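Side-chain contacts in HMG box-containing protein 1 (Homo sapiens, PDB 3QVE), which represses transcription by binding the promoters of target genes, and takes part in regulating the cell cycle and the Wnt pathway: residues S3-S6 and F12-G15; K76-P81 and D86-V91; H97-K102 and S107-S112. One frame throughout, in Å; residues are numbered along the deposited sequence.

In the fold
The chain is the AXH domain of the protein, and the three contacts illustrate how loops and hairpins of a small, largely beta domain share one interior. Contacts 2 and 3 each join the two arms of a hairpin, with centres about 17 Å apart on opposite sides of the chain's centre; contact 1, a loop pair, has its centre about 12 Å from that of contact 3 and about 18 Å from that of contact 2. Aromatic rings bring them together: Phe-12 CZ lies 3.9 Å from Phe-79 CE2, and Phe-79 CZ 4.0 Å from Phe-99 CE1. Leu-13 N and His-97 NE2, 3.0 Å apart, add a probable hydrogen bond between contacts 1 and 3.

Contact 1: S3-S6 and F12-G15; sequences SWPS and FLKG. With EDO (1,2-ethanediol), chain P.
The pyrrolidine ring of Pro-5 offers CB to Leu-13 CD2 at 4.1 Å, whereas the indole of Trp-4, the flat group of this segment, has its partners away from Leu-13. At the pyrrole edge of that indole and in its plane lies O1 of a 1,2-ethanediol molecule, 3.5 Å from Trp-4 CD1. The same oxygen accepts a nearly straight hydrogen bond from Trp-4 N (3.1 Å, 170° at the hydrogen), so backbone and ring edge share one probable crystallisation solute. Trp-106 meets the indole edge to face.

Across the loop the work is done by one methyl. Leu-13 sets CG beside its own backbone N (chi1 -56°) and extends from there, which carries CD2 to the 3-6 segment. There CD2 also lies 3.2 Å from Ser-6 O. This carbonyl oxygen has a polar partner too, a water 2.6 Å from Ser-6 O that donates to it and accepts from Lys-14 N at 3.0 Å. No direct hydrogen bond joins the two segments; the polar link runs through the water, and the methyl adds van der Waals contact.

The loop precedes strand 17-20. Pro-5 and Leu-13 both rest on Pro-98 of strand 98-101, while Phe-12 packs on Phe-99 of that strand and on Leu-89 and Val-91 of strand 89-94.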
ATOM      1  N   SER A   3      -0.945   1.150 -17.068  1.00 71.52           N
ATOM      2  CA  SER A   3      -1.292   2.355 -16.336  1.00 68.98           C
ATOM      3  C   SER A   3      -1.902   2.032 -14.959  1.00 62.96           C
ATOM      4  O   SER A   3      -2.417   0.921 -14.735  1.00 55.50           O
ATOM      5  CB  SER A   3      -2.204   3.250 -17.179  1.00 65.89           C
ATOM      6  OG  SER A   3      -3.496   2.710 -17.204  1.00 72.57           O
ATOM      7  N   TRP A   4      -1.802   3.012 -14.058  1.00 59.80           N
ATOM      8  CA  TRP A   4      -2.323   2.907 -12.682  1.00 53.85           C
ATOM      9  C   TRP A   4      -3.803   2.511 -12.550  1.00 47.88           C
ATOM     10  O   TRP A   4      -4.682   3.074 -13.196  1.00 44.06           O
ATOM     11  CB  TRP A   4      -2.090   4.204 -11.886  1.00 50.61           C
ATOM     12  CG  TRP A   4      -0.717   4.299 -11.333  1.00 58.48           C
ATOM     13  CD1 TRP A   4       0.388   4.837 -11.940  1.00 62.33           C
ATOM     14  CD2 TRP A   4      -0.284   3.817 -10.065  1.00 42.38           C
ATOM     15  NE1 TRP A   4       1.477   4.726 -11.113  1.00 59.24           N
ATOM     16  CE2 TRP A   4       1.096   4.107  -9.957  1.00 55.21           C
ATOM     17  CE3 TRP A   4      -0.926   3.169  -9.009  1.00 39.40           C
ATOM     18  CZ2 TRP A   4       1.838   3.780  -8.838  1.00 46.20           C
ATOM     19  CZ3 TRP A   4      -0.192   2.849  -7.904  1.00 40.71           C
ATOM     20  CH2 TRP A   4       1.184   3.169  -7.820  1.00 40.08           C
ATOM     21  N   PRO A   5      -4.070   1.521 -11.710  1.00 42.11           N
ATOM     22  CA  PRO A   5      -5.420   1.358 -11.234  1.00 40.08           C
ATOM     23  C   PRO A   5      -5.856   2.577 -10.416  1.00 37.07           C
ATOM     24  O   PRO A   5      -5.024   3.413 -10.047  1.00 29.87           O
ATOM     25  CB  PRO A   5      -5.336   0.171 -10.277  1.00 41.48           C
ATOM     26  CG  PRO A   5      -3.886  -0.145 -10.094  1.00 47.58           C
ATOM     27  CD  PRO A   5      -3.080   0.672 -11.012  1.00 45.31           C
ATOM     28  N   SER A   6      -7.157   2.640 -10.121  1.00 36.75           N
ATOM     29  CA  SER A   6      -7.721   3.734  -9.348  0.50 34.99           C
ATOM     30  C   SER A   6      -7.359   3.576  -7.873  1.00 31.93           C
ATOM     31  O   SER A   6      -7.781   2.647  -7.203  1.00 37.15           O
ATOM     32  CB  SER A   6      -9.233   3.787  -9.524  0.50 36.41           C
ATOM     33  OG  SER A   6      -9.760   4.940  -8.906  0.50 40.90           O
ATOM     34  N   PHE A  12      -2.670   2.934  -2.495  1.00 26.82           N
ATOM     35  CA  PHE A  12      -3.644   1.981  -1.944  1.00 24.16           C
ATOM     36  C   PHE A  12      -5.028   1.994  -2.589  1.00 24.58           C
ATOM     37  O   PHE A  12      -5.657   3.044  -2.779  1.00 23.87           O
ATOM     38  CB  PHE A  12      -3.709   2.121  -0.414  1.00 23.98           C
ATOM     39  CG  PHE A  12      -2.387   1.835   0.223  1.00 20.45           C
ATOM     40  CD1 PHE A  12      -1.889   0.539   0.243  1.00 23.72           C
ATOM     41  CD2 PHE A  12      -1.632   2.843   0.765  1.00 23.83           C
ATOM     42  CE1 PHE A  12      -0.685   0.279   0.766  1.00 23.19           C
ATOM     43  CE2 PHE A  12      -0.438   2.595   1.349  1.00 20.90           C
ATOM     44  CZ  PHE A  12       0.069   1.323   1.333  1.00 24.29           C
ATOM     45  N   LEU A  13      -5.499   0.789  -2.920  1.00 24.66           N
ATOM     46  CA  LEU A  13      -6.793   0.600  -3.560  1.00 25.61           C
ATOM     47  C   LEU A  13      -7.935   0.500  -2.540  1.00 24.32           C
ATOM     48  O   LEU A  13      -7.729   0.275  -1.323  1.00 21.62           O
ATOM     49  CB  LEU A  13      -6.756  -0.657  -4.437  1.00 28.56           C
ATOM     50  CG  LEU A  13      -5.658  -0.706  -5.510  1.00 36.21           C
ATOM     51  CD1 LEU A  13      -5.865  -1.821  -6.525  1.00 34.59           C
ATOM     52  CD2 LEU A  13      -5.515   0.583  -6.210  1.00 39.62           C
ATOM     53  N   LYS A  14      -9.147   0.645  -3.076  1.00 24.67           N
ATOM     54  CA  LYS A  14     -10.370   0.507  -2.322  1.00 25.01           C
ATOM     55  C   LYS A  14     -10.359  -0.796  -1.538  1.00 29.34           C
ATOM     56  O   LYS A  14      -9.949  -1.848  -2.058  1.00 29.44           O
ATOM     57  CB  LYS A  14     -11.527   0.509  -3.293  1.00 29.22           C
ATOM     58  CG  LYS A  14     -12.915   0.277  -2.651  1.00 26.83           C
ATOM     59  CD  LYS A  14     -13.980   0.523  -3.682  1.00 29.87           C
ATOM     60  CE  LYS A  14     -15.386   0.269  -3.131  1.00 33.52           C
ATOM     61  NZ  LYS A  14     -15.765   1.226  -2.067  1.00 33.30           N
ATOM     62  N   GLY A  15     -10.762  -0.724  -0.276  1.00 25.04           N
ATOM     63  CA  GLY A  15     -10.828  -1.923   0.572  1.00 25.52           C
ATOM     64  C   GLY A  15      -9.622  -2.041   1.478  1.00 24.08           C
ATOM     65  O   GLY A  15      -9.632  -2.842   2.408  1.00 25.92           O
TER
HETATM   66  C1  EDO P  41       0.672   5.990 -15.816  1.00 81.36           C
HETATM   67  O1  EDO P  41      -0.578   5.608 -15.229  1.00 71.72           O
HETATM   68  C2  EDO P  41       1.174   4.863 -16.718  1.00 84.18           C
HETATM   69  O2  EDO P  41       2.353   5.280 -17.403  1.00 84.42           O
HETATM   70  O   HOH W   1      -9.356   0.851  -6.066  1.00 25.21           O

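Contact 2: K76-P81 and D86-V91; sequences KLTFDP and DGLLTV. With EDO (1,2-ethanediol), chain I; EDO (1,2-ethanediol), chain H; EDO (1,2-ethanediol), chain N.
Thr-78 and Thr-90 face each other at a non-hydrogen-bonded pair of an antiparallel beta hairpin, part of the large sheet of the AXH domain. Each sets its hydroxyl beside its own backbone N (chi1 -67° and -59°), which turns the two groups inward until OG1 of Thr-78 lies 2.9 Å from OG1 of Thr-90 in a hydrogen bond that either could donate. Thr-90 OG1 has a second partner in His-21 NE2, so this hydroxyl has two polar partners.

The other face of the hairpin is apolar. Val-91 turns CG2 between its backbone N and carbonyl carbon, and that methyl serves two neighbours at once: Leu-77 CB at 4.0 Å and, at the edge and in the plane of the ring, Phe-79 CE2 at 3.9 Å. The phenyl group is thus met by a methyl at its rim. Leu-77 with Val-91 and Phe-79 with Leu-89 are the hydrogen-bonded pairs, each closed by two backbone bonds.

Toward the turn, Leu-88 spans two residues of the opposite arm. Its CD1 approaches Thr-78 CG2 at 4.1 Å, while its CD2 packs against Asp-80 CB at 3.8 Å; the carboxylate of Asp-80 is engaged through OD1 by Gly-82 N.

Beyond the strands, Pro-81 brings the CG and CD corner of its ring to a carbonyl oxygen: CG and CD of Pro-81 are both 3.3 Å from Gly-87 O, which also bonds to Tyr-54 OH.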
ATOM      1  N   LYS A  76      -1.400  -8.412   5.628  1.00 23.13           N
ATOM      2  CA  LYS A  76      -1.073  -7.382   6.570  1.00 23.04           C
ATOM      3  C   LYS A  76       0.381  -7.081   6.377  1.00 26.23           C
ATOM      4  O   LYS A  76       1.217  -7.979   6.457  1.00 24.20           O
ATOM      5  CB  LYS A  76      -1.383  -7.821   7.985  1.00 27.25           C
ATOM      6  CG  LYS A  76      -2.899  -7.839   8.253  1.00 39.54           C
ATOM      7  CD  LYS A  76      -3.291  -8.301   9.664  1.00 50.05           C
ATOM      8  CE  LYS A  76      -3.089  -7.231  10.675  1.00 51.90           C
ATOM      9  NZ  LYS A  76      -3.250  -7.722  12.079  1.00 52.93           N
ATOM     10  N   LEU A  77       0.660  -5.821   6.099  1.00 20.69           N
ATOM     11  CA  LEU A  77       1.987  -5.363   5.662  1.00 23.52           C
ATOM     12  C   LEU A  77       2.433  -4.192   6.461  1.00 24.53           C
ATOM     13  O   LEU A  77       1.616  -3.321   6.753  1.00 25.04           O
ATOM     14  CB  LEU A  77       1.914  -4.898   4.202  1.00 19.16           C
ATOM     15  CG  LEU A  77       1.271  -5.801   3.172  1.00 24.27           C
ATOM     16  CD1 LEU A  77       1.112  -5.067   1.790  1.00 23.06           C
ATOM     17  CD2 LEU A  77       2.146  -7.121   3.079  1.00 20.89           C
ATOM     18  N   THR A  78       3.739  -4.084   6.728  1.00 22.33           N
ATOM     19  CA  THR A  78       4.250  -2.914   7.457  1.00 21.77           C
ATOM     20  C   THR A  78       5.279  -2.246   6.595  1.00 23.88           C
ATOM     21  O   THR A  78       6.166  -2.890   6.037  1.00 25.42           O
ATOM     22  CB  THR A  78       4.842  -3.285   8.841  1.00 23.51           C
ATOM     23  OG1 THR A  78       3.774  -3.729   9.670  1.00 24.49           O
ATOM     24  CG2 THR A  78       5.526  -2.046   9.531  1.00 24.37           C
ATOM     25  N   PHE A  79       5.128  -0.938   6.472  1.00 21.85           N
ATOM     26  CA  PHE A  79       5.914  -0.109   5.563  1.00 23.41           C
ATOM     27  C   PHE A  79       6.657   0.993   6.325  1.00 25.44           C
ATOM     28  O   PHE A  79       6.153   1.506   7.317  1.00 24.70           O
ATOM     29  CB  PHE A  79       5.000   0.611   4.583  1.00 25.81           C
ATOM     30  CG  PHE A  79       4.391  -0.278   3.546  1.00 23.21           C
ATOM     31  CD1 PHE A  79       5.126  -0.708   2.461  1.00 26.01           C
ATOM     32  CD2 PHE A  79       3.042  -0.598   3.601  1.00 26.45           C
ATOM     33  CE1 PHE A  79       4.558  -1.505   1.475  1.00 24.32           C
ATOM     34  CE2 PHE A  79       2.472  -1.403   2.617  1.00 23.43           C
ATOM     35  CZ  PHE A  79       3.227  -1.855   1.576  1.00 23.86           C
ATOM     36  N   ASP A  80       7.819   1.378   5.803  1.00 26.77           N
ATOM     37  CA  ASP A  80       8.645   2.458   6.328  1.00 26.44           C
ATOM     38  C   ASP A  80       8.730   3.610   5.322  1.00 24.19           C
ATOM     39  O   ASP A  80       9.260   3.415   4.210  1.00 28.61           O
ATOM     40  CB  ASP A  80      10.027   1.879   6.611  1.00 26.96           C
ATOM     41  CG  ASP A  80      10.971   2.869   7.286  1.00 35.65           C
ATOM     42  OD1 ASP A  80      10.583   4.013   7.415  1.00 31.81           O
ATOM     43  OD2 ASP A  80      12.081   2.481   7.711  1.00 35.95           O
ATOM     44  N   PRO A  81       8.237   4.817   5.681  1.00 27.10           N
ATOM     45  CA  PRO A  81       8.314   5.947   4.766  1.00 28.03           C
ATOM     46  C   PRO A  81       9.649   6.652   4.714  1.00 29.18           C
ATOM     47  O   PRO A  81       9.804   7.568   3.921  1.00 31.33           O
ATOM     48  CB  PRO A  81       7.286   6.912   5.322  1.00 27.84           C
ATOM     49  CG  PRO A  81       7.343   6.665   6.775  1.00 27.64           C
ATOM     50  CD  PRO A  81       7.511   5.190   6.907  1.00 27.68           C
ATOM     51  N   ASP A  86       7.680  10.504  11.067  1.00 31.69           N
ATOM     52  CA  ASP A  86       6.418  10.145  10.405  1.00 31.18           C
ATOM     53  C   ASP A  86       5.845   8.802  10.891  1.00 30.13           C
ATOM     54  O   ASP A  86       4.609   8.611  10.915  1.00 31.73           O
ATOM     55  CB  ASP A  86       6.613  10.109   8.880  1.00 32.14           C
ATOM     56  CG  ASP A  86       6.735  11.501   8.298  1.00 36.18           C
ATOM     57  OD1 ASP A  86       6.590  12.441   9.067  1.00 41.81           O
ATOM     58  OD2 ASP A  86       6.971  11.664   7.103  1.00 40.09           O
ATOM     59  N   GLY A  87       6.738   7.896  11.282  1.00 28.94           N
ATOM     60  CA  GLY A  87       6.357   6.599  11.815  1.00 28.08           C
ATOM     61  C   GLY A  87       6.018   5.581  10.737  1.00 29.64           C
ATOM     62  O   GLY A  87       5.766   5.932   9.557  1.00 27.50           O
ATOM     63  N   LEU A  88       6.006   4.315  11.154  1.00 25.70           N
ATOM     64  CA  LEU A  88       5.623   3.208  10.280  1.00 24.67           C
ATOM     65  C   LEU A  88       4.136   3.218   9.983  1.00 24.50           C
ATOM     66  O   LEU A  88       3.327   3.888  10.667  1.00 26.00           O
ATOM     67  CB  LEU A  88       6.034   1.889  10.918  1.00 24.03           C
ATOM     68  CG  LEU A  88       7.530   1.772  11.298  1.00 30.03           C
ATOM     69  CD1 LEU A  88       7.825   0.376  11.872  1.00 24.91           C
ATOM     70  CD2 LEU A  88       8.454   2.102  10.109  1.00 25.07           C
ATOM     71  N   LEU A  89       3.770   2.472   8.953  1.00 26.05           N
ATOM     72  CA  LEU A  89       2.356   2.264   8.580  1.00 25.12           C
ATOM     73  C   LEU A  89       2.126   0.799   8.404  1.00 24.35           C
ATOM     74  O   LEU A  89       2.882   0.168   7.659  1.00 23.93           O
ATOM     75  CB  LEU A  89       2.058   2.940   7.242  1.00 22.70           C
ATOM     76  CG  LEU A  89       0.702   2.689   6.547  1.00 25.65           C
ATOM     77  CD1 LEU A  89      -0.439   3.190   7.378  1.00 21.18           C
ATOM     78  CD2 LEU A  89       0.686   3.334   5.166  1.00 22.42           C
ATOM     79  N   THR A  90       1.078   0.264   9.032  1.00 24.85           N
ATOM     80  CA  THR A  90       0.643  -1.109   8.767  1.00 21.71           C
ATOM     81  C   THR A  90      -0.675  -1.019   8.008  1.00 24.87           C
ATOM     82  O   THR A  90      -1.511  -0.166   8.307  1.00 21.15           O
ATOM     83  CB  THR A  90       0.496  -1.929  10.067  1.00 23.66           C
ATOM     84  OG1 THR A  90       1.778  -1.937  10.714  1.00 24.63           O
ATOM     85  CG2 THR A  90       0.081  -3.403   9.773  1.00 20.91           C
ATOM     86  N   VAL A  91      -0.842  -1.868   6.998  1.00 23.08           N
ATOM     87  CA  VAL A  91      -2.058  -1.887   6.216  1.00 21.77           C
ATOM     88  C   VAL A  91      -2.585  -3.298   6.143  1.00 23.32           C
ATOM     89  O   VAL A  91      -1.828  -4.267   6.297  1.00 23.21           O
ATOM     90  CB  VAL A  91      -1.863  -1.345   4.745  1.00 27.01           C
ATOM     91  CG1 VAL A  91      -1.147  -0.002   4.739  1.00 20.88           C
ATOM     92  CG2 VAL A  91      -1.144  -2.325   3.887  1.00 22.35           C
TER
HETATM   93  C1  EDO I  13      11.815   5.729   0.741  1.00 53.42           C
HETATM   94  O1  EDO I  13      12.477   6.627   1.635  1.00 51.27           O
HETATM   95  C2  EDO I  13      11.906   4.333   1.327  1.00 47.32           C
HETATM   96  O2  EDO I  13      11.580   4.427   2.718  1.00 60.16           O
HETATM   97  C1  EDO H  12       2.107  10.858  11.696  1.00 71.00           C
HETATM   98  O1  EDO H  12       2.781  10.815  10.425  1.00 57.86           O
HETATM   99  C2  EDO H  12       2.994  11.463  12.798  1.00 63.79           C
HETATM  100  O2  EDO H  12       3.102  12.887  12.686  1.00 69.78           O
HETATM  101  C1  EDO N  24      -3.312  -5.710  15.327  1.00 69.45           C
HETATM  102  O1  EDO N  24      -3.664  -5.955  13.963  1.00 65.04           O
HETATM  103  C2  EDO N  24      -4.274  -4.726  15.967  1.00 70.50           C
HETATM  104  O2  EDO N  24      -5.613  -5.111  15.635  1.00 73.89           O

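Contact 3: H97-K102 and S107-S112; sequences HPFYVK and SSFYPS. With EDO (1,2-ethanediol), chain E.
Ser-108 OG is gripped by groups of its own side of the hairpin: it accepts from Tyr-110 N at 2.8 Å, making an ST turn, and bonds to Thr-114 OG1. Tyr-110 is the N-cap of the helix that follows, so the turn leads strand into helix. Across the hairpin, His-97 O reaches the other arm through a water that donates to it and accepts from Phe-109 N.

The hairpin itself is closed by two backbone bonds, Phe-99 N to Ser-107 O at 2.8 Å and Ser-107 N to Phe-99 O at 2.7 Å. Past this pair, Val-101 CG2 lies 3.4 Å from Ser-107 OG, whose polar partner is Gly-105 O.

Around the Phe-99 ring, His-97 ND1 sits 3.5 Å above one face, toward the rim, while donating to Pro-98 O from above the carbonyl plane. Phe-99 CE2 meets the edge of the other phenyl at Phe-109 CE2, 4.1 Å away.

Phe-99 of the small sheet and Phe-109 of the loop after it both pack on Leu-77 of strand 72-80 in the large sheet; Pro-98 turns instead to Thr-114 and His-118 of helix 111-118.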
ATOM      1  N   HIS A  97      -3.564  -7.022  -4.433  1.00 23.06           N
ATOM      2  CA  HIS A  97      -3.121  -5.610  -4.449  1.00 22.78           C
ATOM      3  C   HIS A  97      -1.768  -5.499  -5.194  1.00 23.96           C
ATOM      4  O   HIS A  97      -0.800  -6.162  -4.838  1.00 22.89           O
ATOM      5  CB  HIS A  97      -2.981  -5.049  -3.020  1.00 25.61           C
ATOM      6  CG  HIS A  97      -3.051  -3.563  -2.939  1.00 22.48           C
ATOM      7  ND1 HIS A  97      -2.095  -2.743  -3.492  1.00 21.28           N
ATOM      8  CD2 HIS A  97      -3.990  -2.743  -2.404  1.00 22.77           C
ATOM      9  CE1 HIS A  97      -2.435  -1.476  -3.298  1.00 25.34           C
ATOM     10  NE2 HIS A  97      -3.574  -1.449  -2.630  1.00 21.66           N
ATOM     11  N   PRO A  98      -1.711  -4.673  -6.251  1.00 24.50           N
ATOM     12  CA  PRO A  98      -0.456  -4.433  -6.979  1.00 25.23           C
ATOM     13  C   PRO A  98       0.363  -3.296  -6.378  1.00 26.50           C
ATOM     14  O   PRO A  98      -0.198  -2.403  -5.727  1.00 25.84           O
ATOM     15  CB  PRO A  98      -0.945  -4.030  -8.353  1.00 26.91           C
ATOM     16  CG  PRO A  98      -2.218  -3.276  -8.080  1.00 27.44           C
ATOM     17  CD  PRO A  98      -2.833  -3.955  -6.861  1.00 24.92           C
ATOM     18  N   PHE A  99       1.678  -3.362  -6.541  1.00 24.49           N
ATOM     19  CA  PHE A  99       2.574  -2.329  -6.028  1.00 23.05           C
ATOM     20  C   PHE A  99       3.540  -1.998  -7.145  1.00 27.41           C
ATOM     21  O   PHE A  99       3.971  -2.904  -7.856  1.00 26.31           O
ATOM     22  CB  PHE A  99       3.331  -2.820  -4.808  1.00 23.41           C
ATOM     23  CG  PHE A  99       2.445  -3.120  -3.657  1.00 22.27           C
ATOM     24  CD1 PHE A  99       1.964  -2.084  -2.849  1.00 22.62           C
ATOM     25  CD2 PHE A  99       1.980  -4.421  -3.454  1.00 24.53           C
ATOM     26  CE1 PHE A  99       1.121  -2.337  -1.788  1.00 25.83           C
ATOM     27  CE2 PHE A  99       1.131  -4.677  -2.420  1.00 26.94           C
ATOM     28  CZ  PHE A  99       0.695  -3.626  -1.575  1.00 24.87           C
ATOM     29  N   TYR A 100       3.856  -0.720  -7.287  1.00 23.87           N
ATOM     30  CA  TYR A 100       4.784  -0.278  -8.299  1.00 26.55           C
ATOM     31  C   TYR A 100       6.098  -0.048  -7.597  1.00 24.96           C
ATOM     32  O   TYR A 100       6.244   0.936  -6.866  1.00 26.84           O
ATOM     33  CB  TYR A 100       4.280   0.943  -9.058  1.00 24.44           C
ATOM     34  CG  TYR A 100       5.115   1.146 -10.328  1.00 28.16           C
ATOM     35  CD1 TYR A 100       4.810   0.485 -11.513  1.00 33.20           C
ATOM     36  CD2 TYR A 100       6.250   1.938 -10.301  1.00 40.33           C
ATOM     37  CE1 TYR A 100       5.616   0.639 -12.680  1.00 33.92           C
ATOM     38  CE2 TYR A 100       7.047   2.103 -11.432  1.00 45.27           C
ATOM     39  CZ  TYR A 100       6.728   1.458 -12.611  1.00 41.03           C
ATOM     40  OH  TYR A 100       7.529   1.659 -13.700  1.00 42.34           O
ATOM     41  N   VAL A 101       7.033  -0.983  -7.783  1.00 24.45           N
ATOM     42  CA  VAL A 101       8.254  -1.019  -7.000  1.00 24.98           C
ATOM     43  C   VAL A 101       9.348  -0.274  -7.732  1.00 27.58           C
ATOM     44  O   VAL A 101       9.572  -0.535  -8.898  1.00 25.36           O
ATOM     45  CB  VAL A 101       8.666  -2.449  -6.703  1.00 26.08           C
ATOM     46  CG1 VAL A 101      10.015  -2.475  -5.989  1.00 21.65           C
ATOM     47  CG2 VAL A 101       7.529  -3.126  -5.887  1.00 20.44           C
ATOM     48  N   LYS A 102       9.998   0.658  -7.039  1.00 26.46           N
ATOM     49  CA  LYS A 102      11.128   1.425  -7.586  0.50 26.36           C
ATOM     50  C   LYS A 102      12.203   0.486  -8.111  1.00 29.17           C
ATOM     51  O   LYS A 102      12.585  -0.448  -7.423  1.00 26.60           O
ATOM     52  CB  LYS A 102      11.734   2.315  -6.507  0.50 29.18           C
ATOM     53  CG  LYS A 102      12.583   3.481  -6.997  0.50 32.82           C
ATOM     54  CD  LYS A 102      13.144   4.254  -5.810  0.50 36.09           C
ATOM     55  CE  LYS A 102      13.542   5.676  -6.198  0.50 40.14           C
ATOM     56  NZ  LYS A 102      14.477   5.686  -7.346  0.50 27.96           N
ATOM     57  N   SER A 107       4.456  -5.253  -9.179  1.00 26.60           N
ATOM     58  CA  SER A 107       4.743  -6.404  -8.342  1.00 26.79           C
ATOM     59  C   SER A 107       3.523  -6.728  -7.471  1.00 26.43           C
ATOM     60  O   SER A 107       2.685  -5.872  -7.226  1.00 26.08           O
ATOM     61  CB  SER A 107       5.964  -6.096  -7.436  1.00 26.78           C
ATOM     62  OG  SER A 107       7.045  -5.536  -8.194  1.00 29.01           O
ATOM     63  N   SER A 108       3.448  -7.959  -6.970  1.00 21.03           N
ATOM     64  CA  SER A 108       2.303  -8.412  -6.202  1.00 23.17           C
ATOM     65  C   SER A 108       2.754  -9.575  -5.358  1.00 25.10           C
ATOM     66  O   SER A 108       3.735 -10.232  -5.658  1.00 26.02           O
ATOM     67  CB  SER A 108       1.219  -8.880  -7.191  1.00 25.75           C
ATOM     68  OG  SER A 108       0.198  -9.635  -6.586  1.00 25.61           O
ATOM     69  N   PHE A 109       2.043  -9.836  -4.282  1.00 24.70           N
ATOM     70  CA  PHE A 109       2.275 -11.075  -3.522  1.00 24.50           C
ATOM     71  C   PHE A 109       1.653 -12.245  -4.254  1.00 27.12           C
ATOM     72  O   PHE A 109       2.058 -13.393  -4.003  1.00 23.37           O
ATOM     73  CB  PHE A 109       1.677 -10.949  -2.093  1.00 25.01           C
ATOM     74  CG  PHE A 109       2.446 -10.012  -1.213  1.00 27.51           C
ATOM     75  CD1 PHE A 109       3.519 -10.474  -0.485  1.00 32.85           C
ATOM     76  CD2 PHE A 109       2.167  -8.645  -1.194  1.00 26.67           C
ATOM     77  CE1 PHE A 109       4.271  -9.588   0.292  1.00 31.74           C
ATOM     78  CE2 PHE A 109       2.915  -7.772  -0.419  1.00 29.47           C
ATOM     79  CZ  PHE A 109       3.971  -8.266   0.313  1.00 30.13           C
ATOM     80  N   TYR A 110       0.671 -11.985  -5.142  1.00 24.45           N
ATOM     81  CA  TYR A 110       0.002 -13.064  -5.889  1.00 26.81           C
ATOM     82  C   TYR A 110      -0.207 -12.624  -7.341  1.00 25.46           C
ATOM     83  O   TYR A 110      -1.308 -12.176  -7.705  1.00 25.46           O
ATOM     84  CB  TYR A 110      -1.346 -13.367  -5.250  1.00 28.53           C
ATOM     85  CG  TYR A 110      -1.223 -14.178  -3.998  1.00 27.42           C
ATOM     86  CD1 TYR A 110      -1.169 -15.575  -4.053  1.00 36.47           C
ATOM     87  CD2 TYR A 110      -1.139 -13.552  -2.769  1.00 25.09           C
ATOM     88  CE1 TYR A 110      -1.048 -16.340  -2.888  1.00 36.13           C
ATOM     89  CE2 TYR A 110      -1.009 -14.269  -1.616  1.00 23.51           C
ATOM     90  CZ  TYR A 110      -0.952 -15.671  -1.676  1.00 41.53           C
ATOM     91  OH  TYR A 110      -0.832 -16.378  -0.516  1.00 32.46           O
ATOM     92  N   PRO A 111       0.855 -12.689  -8.153  1.00 26.52           N
ATOM     93  CA  PRO A 111       0.811 -12.112  -9.503  1.00 25.65           C
ATOM     94  C   PRO A 111      -0.378 -12.614 -10.336  1.00 28.32           C
ATOM     95  O   PRO A 111      -0.999 -11.835 -11.023  1.00 27.10           O
ATOM     96  CB  PRO A 111       2.125 -12.576 -10.096  1.00 27.25           C
ATOM     97  CG  PRO A 111       3.027 -12.602  -8.902  1.00 28.38           C
ATOM     98  CD  PRO A 111       2.217 -13.146  -7.813  1.00 21.93           C
ATOM     99  N   SER A 112      -0.748 -13.890 -10.210  1.00 26.22           N
ATOM    100  CA  SER A 112      -1.874 -14.406 -10.994  1.00 26.98           C
ATOM    101  C   SER A 112      -3.187 -13.826 -10.556  1.00 28.57           C
ATOM    102  O   SER A 112      -4.038 -13.554 -11.402  1.00 26.02           O
ATOM    103  CB  SER A 112      -1.912 -15.930 -10.957  1.00 28.18           C
ATOM    104  OG  SER A 112      -0.730 -16.380 -11.590  1.00 30.14           O
TER
HETATM  105  C1  EDO E 343       0.579 -16.411  -7.574  1.00 63.26           C
HETATM  106  O1  EDO E 343      -0.706 -15.748  -7.731  1.00 40.93           O
HETATM  107  C2  EDO E 343       1.200 -16.845  -8.911  1.00 67.35           C
HETATM  108  O2  EDO E 343       2.607 -16.564  -9.021  1.00 67.98           O
HETATM  109  O   HOH W   2      -0.340  -8.426  -3.519  1.00 24.32           O